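PDB 2W1K: putative sortase from Streptococcus pneumoniae, which probably catalyses, as a class C sortase, the transpeptidation that links pilin subunits covalently into the pneumococcal pilus fibre. Local coordinates for residues L46-E51 / G81-H86; Y50-Q55 / H93-P98; G105-I110 / K167-L172; M147-I152 / L186-R191. One frame throughout, in Å; residues are numbered along the deposited sequence. Where two conformers were deposited one is given.

Contact 1 (L46-E51 / G81-H86)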
loop_
_atom_site.group_PDB
_atom_site.type_symbol
_atom_site.label_atom_id
_atom_site.label_comp_id
_atom_site.label_asym_id
_atom_site.label_seq_id
_atom_site.Cartn_x
_atom_site.Cartn_y
_atom_site.Cartn_z
ATOM N N LEU A 46 1.246 12.817 -10.756
ATOM C CA LEU A 46 1.665 14.121 -11.062
ATOM C C LEU A 46 3.116 14.405 -11.154
ATOM O O LEU A 46 3.581 14.733 -12.278
ATOM C CB LEU A 46 0.662 15.169 -11.440
ATOM C CG LEU A 46 0.911 15.029 -13.005
ATOM C CD1 LEU A 46 0.701 13.604 -13.564
ATOM C CD2 LEU A 46 0.262 16.097 -13.952
ATOM N N ALA A 47 3.822 14.036 -10.076
ATOM C CA ALA A 47 4.567 15.004 -9.344
ATOM C C ALA A 47 4.895 14.535 -7.907
ATOM O O ALA A 47 4.719 13.347 -7.530
ATOM C CB ALA A 47 3.655 16.260 -9.266
ATOM N N GLU A 48 5.353 15.517 -7.118
ATOM C CA GLU A 48 5.147 15.527 -5.683
ATOM C C GLU A 48 3.636 15.678 -5.333
ATOM O O GLU A 48 2.740 15.276 -6.104
ATOM C CB GLU A 48 5.935 16.677 -5.058
ATOM C CG GLU A 48 7.438 16.619 -5.291
ATOM C CD GLU A 48 8.204 16.058 -4.062
ATOM O OE1 GLU A 48 7.953 16.548 -2.946
ATOM O OE2 GLU A 48 9.044 15.141 -4.186
ATOM N N GLY A 49 3.334 16.239 -4.166
ATOM C CA GLY A 49 1.940 16.236 -3.737
ATOM C C GLY A 49 1.536 17.294 -2.741
ATOM O O GLY A 49 1.757 17.132 -1.518
ATOM N N TYR A 50 0.981 18.387 -3.276
ATOM C CA TYR A 50 0.252 19.412 -2.503
ATOM C C TYR A 50 0.787 19.651 -1.073
ATOM O O TYR A 50 1.949 20.086 -0.890
ATOM C CB TYR A 50 -1.252 19.057 -2.526
ATOM C CG TYR A 50 -1.868 19.244 -3.926
ATOM C CD1 TYR A 50 -1.059 19.208 -5.091
ATOM C CD2 TYR A 50 -3.242 19.456 -4.094
ATOM C CE1 TYR A 50 -1.604 19.394 -6.371
ATOM C CE2 TYR A 50 -3.792 19.636 -5.379
ATOM C CZ TYR A 50 -2.967 19.607 -6.498
ATOM O OH TYR A 50 -3.523 19.769 -7.737
ATOM N N GLU A 51 -0.045 19.362 -0.072
ATOM C CA GLU A 51 0.451 19.354 1.306
ATOM C C GLU A 51 -0.210 18.378 2.223
ATOM O O GLU A 51 -1.324 18.616 2.649
ATOM C CB GLU A 51 0.445 20.741 1.955
ATOM C CG GLU A 51 1.885 21.199 2.142
ATOM C CD GLU A 51 2.838 20.025 2.513
ATOM O OE1 GLU A 51 2.581 19.362 3.562
ATOM O OE2 GLU A 51 3.822 19.781 1.753
ATOM N N GLY A 81 1.875 9.137 1.699
ATOM C CA GLY A 81 1.902 10.271 0.770
ATOM C C GLY A 81 2.793 10.087 -0.466
ATOM O O GLY A 81 3.954 9.793 -0.364
ATOM N N ALA A 82 2.222 10.226 -1.649
ATOM C CA ALA A 82 2.827 9.654 -2.801
ATOM C C ALA A 82 3.414 10.872 -3.508
ATOM O O ALA A 82 2.770 11.404 -4.354
ATOM C CB ALA A 82 1.702 8.974 -3.721
ATOM N N ASP A 83 4.570 11.360 -3.098
ATOM C CA ASP A 83 5.248 12.449 -3.832
ATOM C C ASP A 83 6.489 11.819 -4.517
ATOM O O ASP A 83 6.786 10.625 -4.370
ATOM C CB ASP A 83 5.675 13.570 -2.884
ATOM C CG ASP A 83 6.453 13.027 -1.702
ATOM O OD1 ASP A 83 7.028 11.916 -1.835
ATOM O OD2 ASP A 83 6.416 13.603 -0.591
ATOM N N TYR A 84 7.233 12.648 -5.226
ATOM C CA TYR A 84 8.438 12.244 -5.915
ATOM C C TYR A 84 9.411 11.613 -4.973
ATOM O O TYR A 84 10.043 10.642 -5.327
ATOM C CB TYR A 84 9.101 13.520 -6.508
ATOM C CG TYR A 84 10.405 13.293 -7.263
ATOM C CD1 TYR A 84 10.409 13.206 -8.708
ATOM C CD2 TYR A 84 11.652 13.164 -6.589
ATOM C CE1 TYR A 84 11.636 13.040 -9.468
ATOM C CE2 TYR A 84 12.868 12.954 -7.345
ATOM C CZ TYR A 84 12.825 12.904 -8.770
ATOM O OH TYR A 84 13.970 12.714 -9.489
ATOM N N HIS A 85 9.601 12.232 -3.803
ATOM C CA HIS A 85 10.581 11.811 -2.815
ATOM C C HIS A 85 10.250 10.409 -2.374
ATOM O O HIS A 85 11.081 9.493 -2.533
ATOM C CB HIS A 85 10.564 12.830 -1.667
ATOM C CG HIS A 85 11.317 12.427 -0.436
ATOM N ND1 HIS A 85 10.784 12.530 0.843
ATOM C CD2 HIS A 85 12.560 11.888 -0.283
ATOM C CE1 HIS A 85 11.672 12.080 1.723
ATOM N NE2 HIS A 85 12.771 11.722 1.076
ATOM N N HIS A 86 9.047 10.198 -1.830
ATOM C CA HIS A 86 8.649 8.846 -1.387
ATOM C C HIS A 86 8.603 7.788 -2.507
ATOM O O HIS A 86 8.967 6.605 -2.339
ATOM C CB HIS A 86 7.251 8.845 -0.725
ATOM C CG HIS A 86 7.217 9.533 0.594
ATOM N ND1 HIS A 86 6.054 10.032 1.163
ATOM C CD2 HIS A 86 8.237 9.909 1.422
ATOM C CE1 HIS A 86 6.366 10.680 2.269
ATOM N NE2 HIS A 86 7.675 10.581 2.467
HETATM O O HOH W 1 5.677 16.115 -0.773
#
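Glu-48 and Asp-83 illustrate how a surface loop can be tied to the N-cap of a helix. Asp-83 stands immediately before helix 84-89, and the segment 46-51, in the loop after helix 18-34, runs across this start. The close side of the contact is carbon against carbon: Glu-48 CA lies 3.5 Å from Asp-83 CB, and the backbone N of Gly-49 adds to the packing on the same methylene. The Asp-83 side chain is turned between its own backbone N and carbonyl carbon (chi1 51°). From there Asp-83 OD1 accepts from His-86 N at 2.7 Å, nearly along the carboxylate C-O axis, and thereby caps the first turn of the helix. His-86 is braced further: His-86 ND1 donates to Gly-81 O at 2.6 Å, with the carbonyl oxygen in the ring plane, while NE2 bonds to Asp-61.

The side toward solvent is looser. The Tyr-84 ring swings away from the loop, and a bond from His-85 N to Glu-48 OE2 is doubtful, since that oxygen is modelled too near a neighbour. Here the two carboxylates come close, Glu-48 OE1 and Asp-83 OD2 separated by 4.1 Å, an approach that would probably be costly without mediation. One water eases it, donating to Glu-48 OE1 at 3.2 Å and to Asp-83 OD2 at 2.6 Å.

Contact 2 (Y50-Q55 / H93-P98)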
loop_
_atom_site.group_PDB
_atom_site.type_symbol
_atom_site.label_atom_id
_atom_site.label_comp_id
_atom_site.label_asym_id
_atom_site.label_seq_id
_atom_site.Cartn_x
_atom_site.Cartn_y
_atom_site.Cartn_z
ATOM N N TYR A 50 0.981 18.387 -3.276
ATOM C CA TYR A 50 0.252 19.412 -2.503
ATOM C C TYR A 50 0.787 19.651 -1.073
ATOM O O TYR A 50 1.949 20.086 -0.890
ATOM C CB TYR A 50 -1.252 19.057 -2.526
ATOM C CG TYR A 50 -1.868 19.244 -3.926
ATOM C CD1 TYR A 50 -1.059 19.208 -5.091
ATOM C CD2 TYR A 50 -3.242 19.456 -4.094
ATOM C CE1 TYR A 50 -1.604 19.394 -6.371
ATOM C CE2 TYR A 50 -3.792 19.636 -5.379
ATOM C CZ TYR A 50 -2.967 19.607 -6.498
ATOM O OH TYR A 50 -3.523 19.769 -7.737
ATOM N N GLU A 51 -0.045 19.362 -0.072
ATOM C CA GLU A 51 0.451 19.354 1.306
ATOM C C GLU A 51 -0.210 18.378 2.223
ATOM O O GLU A 51 -1.324 18.616 2.649
ATOM C CB GLU A 51 0.445 20.741 1.955
ATOM C CG GLU A 51 1.885 21.199 2.142
ATOM C CD GLU A 51 2.838 20.025 2.513
ATOM O OE1 GLU A 51 2.581 19.362 3.562
ATOM O OE2 GLU A 51 3.822 19.781 1.753
ATOM N N VAL A 52 0.491 17.305 2.562
ATOM C CA VAL A 52 -0.156 16.298 3.337
ATOM C C VAL A 52 0.260 16.279 4.791
ATOM O O VAL A 52 1.408 16.437 5.121
ATOM C CB VAL A 52 -0.020 14.886 2.692
ATOM C CG1 VAL A 52 -0.946 13.897 3.431
ATOM C CG2 VAL A 52 -0.441 14.900 1.212
ATOM N N ASN A 53 -0.678 16.090 5.692
ATOM C CA ASN A 53 -0.290 15.832 7.076
ATOM C C ASN A 53 -1.102 14.690 7.593
ATOM O O ASN A 53 -2.224 14.865 8.039
ATOM C CB ASN A 53 -0.484 17.065 7.978
ATOM C CG ASN A 53 -1.489 18.103 7.393
ATOM O OD1 ASN A 53 -1.110 19.254 6.980
ATOM N ND2 ASN A 53 -2.807 17.711 7.386
ATOM N N TYR A 54 -0.539 13.498 7.501
ATOM C CA TYR A 54 -1.227 12.326 7.994
ATOM C C TYR A 54 -1.381 12.344 9.502
ATOM O O TYR A 54 -2.363 11.824 9.999
ATOM C CB TYR A 54 -0.468 11.069 7.591
ATOM C CG TYR A 54 -0.681 10.621 6.173
ATOM C CD1 TYR A 54 -0.030 11.272 5.137
ATOM C CD2 TYR A 54 -1.495 9.476 5.866
ATOM C CE1 TYR A 54 -0.155 10.830 3.817
ATOM C CE2 TYR A 54 -1.618 9.043 4.570
ATOM C CZ TYR A 54 -0.968 9.716 3.532
ATOM O OH TYR A 54 -1.069 9.276 2.209
ATOM N N GLN A 55 -0.419 12.901 10.234
ATOM C CA GLN A 55 -0.437 12.862 11.720
ATOM C C GLN A 55 -0.589 11.414 12.210
ATOM O O GLN A 55 -1.399 11.095 13.110
ATOM C CB GLN A 55 -1.561 13.739 12.319
ATOM C CG GLN A 55 -1.551 15.103 11.771
ATOM C CD GLN A 55 -2.500 16.091 12.449
ATOM O OE1 GLN A 55 -3.645 15.760 12.780
ATOM N NE2 GLN A 55 -2.038 17.358 12.607
ATOM N N HIS A 93 1.424 5.241 0.100
ATOM C CA HIS A 93 -0.009 5.290 0.228
ATOM C C HIS A 93 -0.501 6.617 -0.358
ATOM O O HIS A 93 0.171 7.663 -0.223
ATOM C CB HIS A 93 -0.396 5.147 1.703
ATOM C CG HIS A 93 -1.816 5.485 1.961
ATOM N ND1 HIS A 93 -2.221 6.774 2.266
ATOM C CD2 HIS A 93 -2.951 4.720 1.920
ATOM C CE1 HIS A 93 -3.532 6.793 2.380
ATOM N NE2 HIS A 93 -4.004 5.574 2.171
ATOM N N VAL A 94 -1.633 6.565 -1.068
ATOM C CA VAL A 94 -2.295 7.738 -1.703
ATOM C C VAL A 94 -3.229 8.477 -0.742
ATOM O O VAL A 94 -4.269 7.976 -0.325
ATOM C CB VAL A 94 -3.006 7.293 -3.005
ATOM C CG1 VAL A 94 -3.752 8.493 -3.694
ATOM C CG2 VAL A 94 -1.849 6.763 -4.013
ATOM N N ASP A 95 -2.802 9.665 -0.330
ATOM C CA ASP A 95 -3.595 10.501 0.553
ATOM C C ASP A 95 -5.011 10.670 0.009
ATOM O O ASP A 95 -5.208 10.954 -1.205
ATOM C CB ASP A 95 -2.924 11.847 0.703
ATOM C CG ASP A 95 -3.659 12.770 1.738
ATOM O OD1 ASP A 95 -3.840 12.408 2.918
ATOM O OD2 ASP A 95 -4.109 13.864 1.370
ATOM N N GLY A 96 -5.997 10.545 0.905
ATOM C CA GLY A 96 -7.355 10.818 0.605
ATOM C C GLY A 96 -8.007 9.423 0.381
ATOM O O GLY A 96 -9.212 9.305 0.135
ATOM N N THR A 97 -7.209 8.370 0.405
ATOM C CA THR A 97 -7.790 6.979 0.488
ATOM C C THR A 97 -7.455 6.428 1.894
ATOM O O THR A 97 -6.433 6.794 2.502
ATOM C CB THR A 97 -7.290 6.025 -0.598
ATOM O OG1 THR A 97 -5.914 5.676 -0.340
ATOM C CG2 THR A 97 -7.463 6.746 -2.009
ATOM N N PRO A 98 -8.331 5.559 2.417
ATOM C CA PRO A 98 -8.069 5.025 3.731
ATOM C C PRO A 98 -6.736 4.285 3.831
ATOM O O PRO A 98 -6.222 3.658 2.871
ATOM C CB PRO A 98 -9.324 4.132 4.016
ATOM C CG PRO A 98 -9.752 3.661 2.553
ATOM C CD PRO A 98 -9.574 5.024 1.800
#
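A type II beta turn from Val-94 to Thr-97, directly after the short strand 91-93, presents Asp-95 to Val-52 and Tyr-54 of the loop that precedes the first sheet strand, and His-93, the last residue of strand 91-93, meets Tyr-54. The principal polar link is between Tyr-54 OH and His-93 ND1, 2.8 Å apart, and either atom could be the donor. The hydroxyl lies in the imidazole plane, and the two rings meet rim to rim with their planes at 72°, so neither covers the other. At the far edge of the imidazole, NE2 makes weak bonds to the carbonyl oxygens of Thr-97 and Pro-98; together the two edges limit how far the ring can rotate. Asp-95, its CG anti to the backbone N (chi1 -175°), runs antiparallel alongside the Tyr-54 side chain and carries Asp-95 OD1 to 4.0 Å above one face of the phenol ring, toward its rim. Val-52 CG1 touches Asp-95 OD1 at 3.3 Å, but the hydrogen bond of that oxygen is with Tyr-31 OH. The turn itself is closed by Val-94 O, which accepts from Thr-97 N at 3.1 Å and from Thr-97 OG1 at 2.8 Å. Helix 18-34 lies alongside, its Tyr-31 ring almost parallel to that of Tyr-54, whereas Leu-80 of strand 74-80 and Ser-108 and Ile-110 of strand 106-111 pack against the contact.

Contact 3 (G105-I110 / K167-L172)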
loop_
_atom_site.group_PDB
_atom_site.type_symbol
_atom_site.label_atom_id
_atom_site.label_comp_id
_atom_site.label_asym_id
_atom_site.label_seq_id
_atom_site.Cartn_x
_atom_site.Cartn_y
_atom_site.Cartn_z
ATOM N N GLY A 105 -15.988 -1.386 3.164
ATOM C CA GLY A 105 -16.081 -0.219 2.378
ATOM C C GLY A 105 -14.730 0.465 2.406
ATOM O O GLY A 105 -14.673 1.639 2.131
ATOM N N ILE A 106 -13.645 -0.259 2.685
ATOM C CA ILE A 106 -12.302 0.357 2.691
ATOM C C ILE A 106 -11.630 0.050 1.365
ATOM O O ILE A 106 -11.549 -1.125 0.960
ATOM C CB ILE A 106 -11.415 -0.282 3.796
ATOM C CG1 ILE A 106 -11.995 -0.017 5.190
ATOM C CG2 ILE A 106 -9.972 0.266 3.684
ATOM C CD1 ILE A 106 -11.860 1.459 5.652
ATOM N N ARG A 107 -11.168 1.062 0.665
ATOM C CA ARG A 107 -10.352 0.790 -0.533
ATOM C C ARG A 107 -9.064 1.608 -0.402
ATOM O O ARG A 107 -9.058 2.814 -0.655
ATOM C CB ARG A 107 -11.105 1.050 -1.837
ATOM C CG ARG A 107 -10.200 1.015 -3.182
ATOM C CD ARG A 107 -11.126 1.249 -4.421
ATOM N NE ARG A 107 -10.537 0.717 -5.654
ATOM C CZ ARG A 107 -11.046 0.915 -6.873
ATOM N NH1 ARG A 107 -12.169 1.639 -7.001
ATOM N NH2 ARG A 107 -10.423 0.382 -7.950
ATOM N N SER A 108 -7.992 0.967 0.061
ATOM C CA SER A 108 -6.776 1.702 0.426
ATOM C C SER A 108 -5.901 1.647 -0.848
ATOM O O SER A 108 -5.804 0.561 -1.472
ATOM C CB SER A 108 -6.031 0.988 1.573
ATOM O OG SER A 108 -4.757 1.625 1.811
ATOM N N VAL A 109 -5.311 2.784 -1.267
ATOM C CA VAL A 109 -4.606 2.843 -2.622
ATOM C C VAL A 109 -3.139 3.106 -2.353
ATOM O O VAL A 109 -2.818 4.046 -1.629
ATOM C CB VAL A 109 -5.188 3.914 -3.605
ATOM C CG1 VAL A 109 -4.497 3.777 -4.957
ATOM C CG2 VAL A 109 -6.718 3.616 -3.901
ATOM N N ILE A 110 -2.277 2.249 -2.874
ATOM C CA ILE A 110 -0.798 2.343 -2.686
ATOM C C ILE A 110 -0.245 2.569 -4.141
ATOM O O ILE A 110 -0.563 1.790 -5.081
ATOM C CB ILE A 110 -0.179 1.031 -2.150
ATOM C CG1 ILE A 110 -0.708 0.513 -0.730
ATOM C CG2 ILE A 110 1.382 1.067 -2.088
ATOM C CD1 ILE A 110 -0.826 1.487 0.261
ATOM N N LYS A 167 -16.722 -4.255 0.142
ATOM C CA LYS A 167 -15.519 -5.042 0.316
ATOM C C LYS A 167 -14.388 -4.262 0.975
ATOM O O LYS A 167 -14.361 -3.050 0.983
ATOM C CB LYS A 167 -15.024 -5.569 -1.082
ATOM C CG LYS A 167 -15.999 -6.634 -1.674
ATOM C CD LYS A 167 -15.442 -7.241 -2.934
ATOM C CE LYS A 167 -16.353 -8.335 -3.550
ATOM N NZ LYS A 167 -16.473 -9.603 -2.662
ATOM N N ASN A 168 -13.396 -5.005 1.416
ATOM C CA ASN A 168 -12.193 -4.449 1.954
ATOM C C ASN A 168 -11.099 -4.696 0.895
ATOM O O ASN A 168 -10.751 -5.854 0.627
ATOM C CB ASN A 168 -11.854 -5.087 3.312
ATOM C CG ASN A 168 -10.678 -4.415 3.999
ATOM O OD1 ASN A 168 -9.512 -4.653 3.658
ATOM N ND2 ASN A 168 -10.970 -3.585 5.004
ATOM N N ILE A 169 -10.539 -3.607 0.355
ATOM C CA ILE A 169 -9.737 -3.679 -0.850
ATOM C C ILE A 169 -8.434 -2.958 -0.682
ATOM O O ILE A 169 -8.377 -1.966 0.036
ATOM C CB ILE A 169 -10.500 -3.000 -2.004
ATOM C CG1 ILE A 169 -11.905 -3.633 -2.169
ATOM C CG2 ILE A 169 -9.699 -3.064 -3.315
ATOM C CD1 ILE A 169 -11.979 -5.120 -2.749
ATOM N N MET A 170 -7.389 -3.485 -1.296
ATOM C CA MET A 170 -6.170 -2.729 -1.472
ATOM C C MET A 170 -5.976 -2.575 -2.978
ATOM O O MET A 170 -6.035 -3.628 -3.704
ATOM C CB MET A 170 -4.946 -3.472 -0.923
ATOM C CG MET A 170 -3.639 -2.654 -1.077
ATOM S SD MET A 170 -2.295 -3.424 -0.178
ATOM C CE MET A 170 -2.569 -2.649 1.430
ATOM N N THR A 171 -5.854 -1.327 -3.450
ATOM C CA THR A 171 -5.718 -1.114 -4.916
ATOM C C THR A 171 -4.301 -0.616 -5.183
ATOM O O THR A 171 -3.804 0.309 -4.487
ATOM C CB THR A 171 -6.737 -0.107 -5.485
ATOM O OG1 THR A 171 -8.074 -0.627 -5.287
ATOM C CG2 THR A 171 -6.476 0.244 -7.021
ATOM N N LEU A 172 -3.588 -1.320 -6.085
ATOM C CA LEU A 172 -2.234 -0.922 -6.534
ATOM C C LEU A 172 -2.366 -0.018 -7.783
ATOM O O LEU A 172 -3.086 -0.356 -8.735
ATOM C CB LEU A 172 -1.409 -2.152 -6.865
ATOM C CG LEU A 172 -0.727 -2.841 -5.677
ATOM C CD1 LEU A 172 -1.165 -2.628 -4.226
ATOM C CD2 LEU A 172 -0.105 -4.192 -5.879
#
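Thr-171 has more surface buried by this contact than any other residue, and its hydroxyl shows how a single side-chain atom can join two strands beyond their backbone bonds. With OG1 anti to the carbonyl carbon (chi1 -63°), Thr-171 OG1 receives Arg-107 NE at 2.8 Å in an almost straight bond (172°), the oxygen lying at the guanidinium edge in its plane. OG1 is also hydrogen-bonded to Asn-188 OD1 on the next strand. Because Arg-107 NH2 reaches both Asn-188 OD1 and Glu-151, and NH1 reaches Glu-162 O, the guanidinium has partners at NE, NH1 and NH2. Val-109 points the same way as Thr-171 and packs beside it, Val-109 CG2 lying 4.0 Å from Thr-171 CB.

The backbone of Thr-171 is equally engaged, its N donating to Ser-108 O at 2.7 Å and its O accepting from Ile-110 N at 2.9 Å. These bonds belong to the parallel pairing of strands 106-111 and 168-176 in the sortase beta-barrel; in this family the latter strand typically leads to the catalytic cysteine.

Ile-110, next in buried area, faces the other way. Ile-110 CG1 meets Met-170 CE at 4.3 Å, the methionine chain being bent at its last torsion (chi3 -87°), and Ile-110 CB lies 4.3 Å from Leu-172 CD1. Toward the start of the strands, the CB of Ile-106 rests 3.5 Å from Asn-168 ND2, an amide nitrogen that spends its hydrogen bonds on Gly-103 O and Leu-101 O. Beyond it, Lys-167 O receives the N-H groups of Gly-105 and Ile-106 through weak bonds.

Contact 4 (M147-I152 / L186-R191)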
loop_
_atom_site.group_PDB
_atom_site.type_symbol
_atom_site.label_atom_id
_atom_site.label_comp_id
_atom_site.label_asym_id
_atom_site.label_seq_id
_atom_site.Cartn_x
_atom_site.Cartn_y
_atom_site.Cartn_z
ATOM N N MET A 147 -5.525 -11.117 -5.439
ATOM C CA MET A 147 -5.884 -10.392 -6.674
ATOM C C MET A 147 -7.248 -10.760 -7.214
ATOM O O MET A 147 -7.565 -11.981 -7.439
ATOM C CB MET A 147 -4.794 -10.544 -7.685
ATOM C CG MET A 147 -4.807 -9.429 -8.791
ATOM S SD MET A 147 -5.939 -9.938 -10.060
ATOM C CE MET A 147 -5.263 -9.150 -11.534
ATOM N N MET A 148 -8.070 -9.720 -7.357
ATOM C CA MET A 148 -9.430 -9.847 -7.827
ATOM C C MET A 148 -9.604 -9.429 -9.297
ATOM O O MET A 148 -10.193 -10.194 -10.095
ATOM C CB MET A 148 -10.393 -9.005 -6.996
ATOM C CG MET A 148 -10.515 -9.392 -5.552
ATOM S SD MET A 148 -11.389 -10.953 -5.289
ATOM C CE MET A 148 -10.047 -12.165 -5.321
ATOM N N ASP A 149 -9.132 -8.230 -9.681
ATOM C CA ASP A 149 -9.396 -7.747 -11.046
ATOM C C ASP A 149 -8.517 -6.500 -11.290
ATOM O O ASP A 149 -7.746 -6.099 -10.383
ATOM C CB ASP A 149 -10.919 -7.469 -11.292
ATOM C CG ASP A 149 -11.446 -6.295 -10.456
ATOM O OD1 ASP A 149 -10.659 -5.469 -9.952
ATOM O OD2 ASP A 149 -12.672 -6.194 -10.247
ATOM N N THR A 150 -8.603 -5.916 -12.493
ATOM C CA THR A 150 -7.834 -4.736 -12.849
ATOM C C THR A 150 -8.668 -3.714 -13.605
ATOM O O THR A 150 -9.732 -3.982 -14.119
ATOM C CB THR A 150 -6.565 -5.113 -13.634
ATOM O OG1 THR A 150 -6.939 -5.511 -14.953
ATOM C CG2 THR A 150 -5.907 -6.333 -13.009
ATOM N N GLU A 151 -8.190 -2.487 -13.629
ATOM C CA GLU A 151 -8.773 -1.455 -14.472
ATOM C C GLU A 151 -7.720 -0.581 -15.064
ATOM O O GLU A 151 -6.615 -0.449 -14.512
ATOM C CB GLU A 151 -9.663 -0.548 -13.639
ATOM C CG GLU A 151 -10.452 -1.308 -12.690
ATOM C CD GLU A 151 -11.149 -0.415 -11.653
ATOM O OE1 GLU A 151 -11.786 0.579 -12.074
ATOM O OE2 GLU A 151 -11.079 -0.723 -10.431
ATOM N N ILE A 152 -8.057 0.043 -16.189
ATOM C CA ILE A 152 -7.231 1.110 -16.742
ATOM C C ILE A 152 -8.021 2.394 -16.570
ATOM O O ILE A 152 -9.206 2.439 -16.860
ATOM C CB ILE A 152 -6.831 0.900 -18.215
ATOM C CG1 ILE A 152 -5.955 -0.325 -18.331
ATOM C CG2 ILE A 152 -6.109 2.148 -18.768
ATOM C CD1 ILE A 152 -4.637 -0.130 -17.740
ATOM N N LEU A 186 -4.794 0.006 -12.555
ATOM C CA LEU A 186 -5.229 -0.358 -11.196
ATOM C C LEU A 186 -5.352 -1.854 -11.073
ATOM O O LEU A 186 -6.082 -2.446 -11.809
ATOM C CB LEU A 186 -6.616 0.205 -10.917
ATOM C CG LEU A 186 -6.862 1.634 -10.426
ATOM C CD1 LEU A 186 -5.901 2.707 -10.905
ATOM C CD2 LEU A 186 -8.348 2.091 -10.509
ATOM N N VAL A 187 -4.740 -2.437 -10.051
ATOM C CA VAL A 187 -4.906 -3.821 -9.737
ATOM C C VAL A 187 -5.543 -3.909 -8.313
ATOM O O VAL A 187 -4.964 -3.445 -7.328
ATOM C CB VAL A 187 -3.491 -4.544 -9.769
ATOM C CG1 VAL A 187 -3.690 -6.017 -9.596
ATOM C CG2 VAL A 187 -2.702 -4.267 -11.130
ATOM N N ASN A 188 -6.765 -4.454 -8.220
ATOM C CA ASN A 188 -7.534 -4.584 -6.978
ATOM C C ASN A 188 -7.313 -5.910 -6.312
ATOM O O ASN A 188 -7.283 -6.976 -6.986
ATOM C CB ASN A 188 -9.021 -4.301 -7.226
ATOM C CG ASN A 188 -9.190 -2.977 -7.986
ATOM O OD1 ASN A 188 -8.665 -1.970 -7.552
ATOM N ND2 ASN A 188 -9.763 -3.021 -9.191
ATOM N N PHE A 189 -7.160 -5.851 -4.995
ATOM C CA PHE A 189 -6.957 -7.048 -4.223
ATOM C C PHE A 189 -7.998 -7.081 -3.091
ATOM O O PHE A 189 -8.241 -6.039 -2.495
ATOM C CB PHE A 189 -5.591 -6.940 -3.527
ATOM C CG PHE A 189 -4.411 -7.166 -4.441
ATOM C CD1 PHE A 189 -3.944 -6.133 -5.291
ATOM C CD2 PHE A 189 -3.740 -8.402 -4.440
ATOM C CE1 PHE A 189 -2.816 -6.353 -6.146
ATOM C CE2 PHE A 189 -2.610 -8.608 -5.266
ATOM C CZ PHE A 189 -2.161 -7.572 -6.105
ATOM N N GLU A 190 -8.572 -8.256 -2.755
ATOM C CA GLU A 190 -9.534 -8.319 -1.659
ATOM C C GLU A 190 -8.825 -8.975 -0.449
ATOM O O GLU A 190 -8.008 -9.901 -0.593
ATOM C CB GLU A 190 -10.824 -9.124 -2.025
ATOM C CG GLU A 190 -11.906 -8.899 -0.953
ATOM C CD GLU A 190 -13.320 -9.521 -1.294
ATOM O OE1 GLU A 190 -13.376 -10.241 -2.283
ATOM O OE2 GLU A 190 -14.329 -9.275 -0.562
ATOM N N ARG A 191 -9.150 -8.484 0.731
ATOM C CA ARG A 191 -8.566 -8.966 1.923
ATOM C C ARG A 191 -9.072 -10.321 2.223
ATOM O O ARG A 191 -10.306 -10.554 2.185
ATOM C CB ARG A 191 -8.935 -8.081 3.082
ATOM C CG ARG A 191 -8.340 -8.649 4.411
ATOM C CD ARG A 191 -8.681 -7.585 5.601
ATOM N NE ARG A 191 -7.969 -6.308 5.432
ATOM C CZ ARG A 191 -7.387 -5.638 6.450
ATOM N NH1 ARG A 191 -7.537 -6.043 7.755
ATOM N NH2 ARG A 191 -6.673 -4.575 6.204
#
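Met-148 and Asp-149 both lie opposite Asn-188, a classic beta bulge in the antiparallel pairing of strands 141-153 and 183-196 of the sortase barrel. Backbone hydrogen bonds record the change of register: Met-148 N donates to Asn-188 O at 2.9 Å, Asn-188 N to Asp-149 O at 2.9 Å, and farther along Glu-151 and Leu-186 exchange a reciprocal pair.

Apolar contacts gather on the face with Met-147, Thr-150, Val-187 and Phe-189. With Met-147 CG anti to the backbone N (chi1 -159°), CG lies over one face of the Phe-189 ring and 3.7 Å from Val-187 CG1. Met-147 CB makes an off-centre CH-pi contact with the Phe-189 ring, 4.3 Å from its centroid.

The other face is largely polar, with Leu-186 beside Glu-151 among Asp-149 and Asn-188. Glu-151 OE2 has Arg-107 as its salt-bridge partner, which probably tempers the negative charge gathered round the amide. Asn-188 ND2 is gripped twice. Asn-188 ND2 gives one bond to the anti lone pair of Glu-151 OE2 at 2.9 Å, tilted from the amide plane, and another, straight and in that plane, to Asp-149 OD1 at 2.7 Å.

Contact 1 lies at the surface and includes a bridging water, whereas contact 2, reached from the same loop, is buried and relies on aromatic hydroxyl and imidazole groups; the sheet contacts 3 and 4 are partly buried. Contacts 1 and 2 touch where Gly-81 N approaches His-93 O. Contact 2 meets contact 3 in turn through Val-94 N and Val-109 O, which joins the segment after strand 91-93 to strand 106-111. Contacts 3 and 4, each burying more than twice the area of either loop contact, are ladders of one sheet, parallel and antiparallel respectively. Strands 168-176 and 183-196 are neighbours there, so polar side chains of contacts 3 and 4 (Arg-107, Thr-171, Asn-188, Glu-151) join in one network.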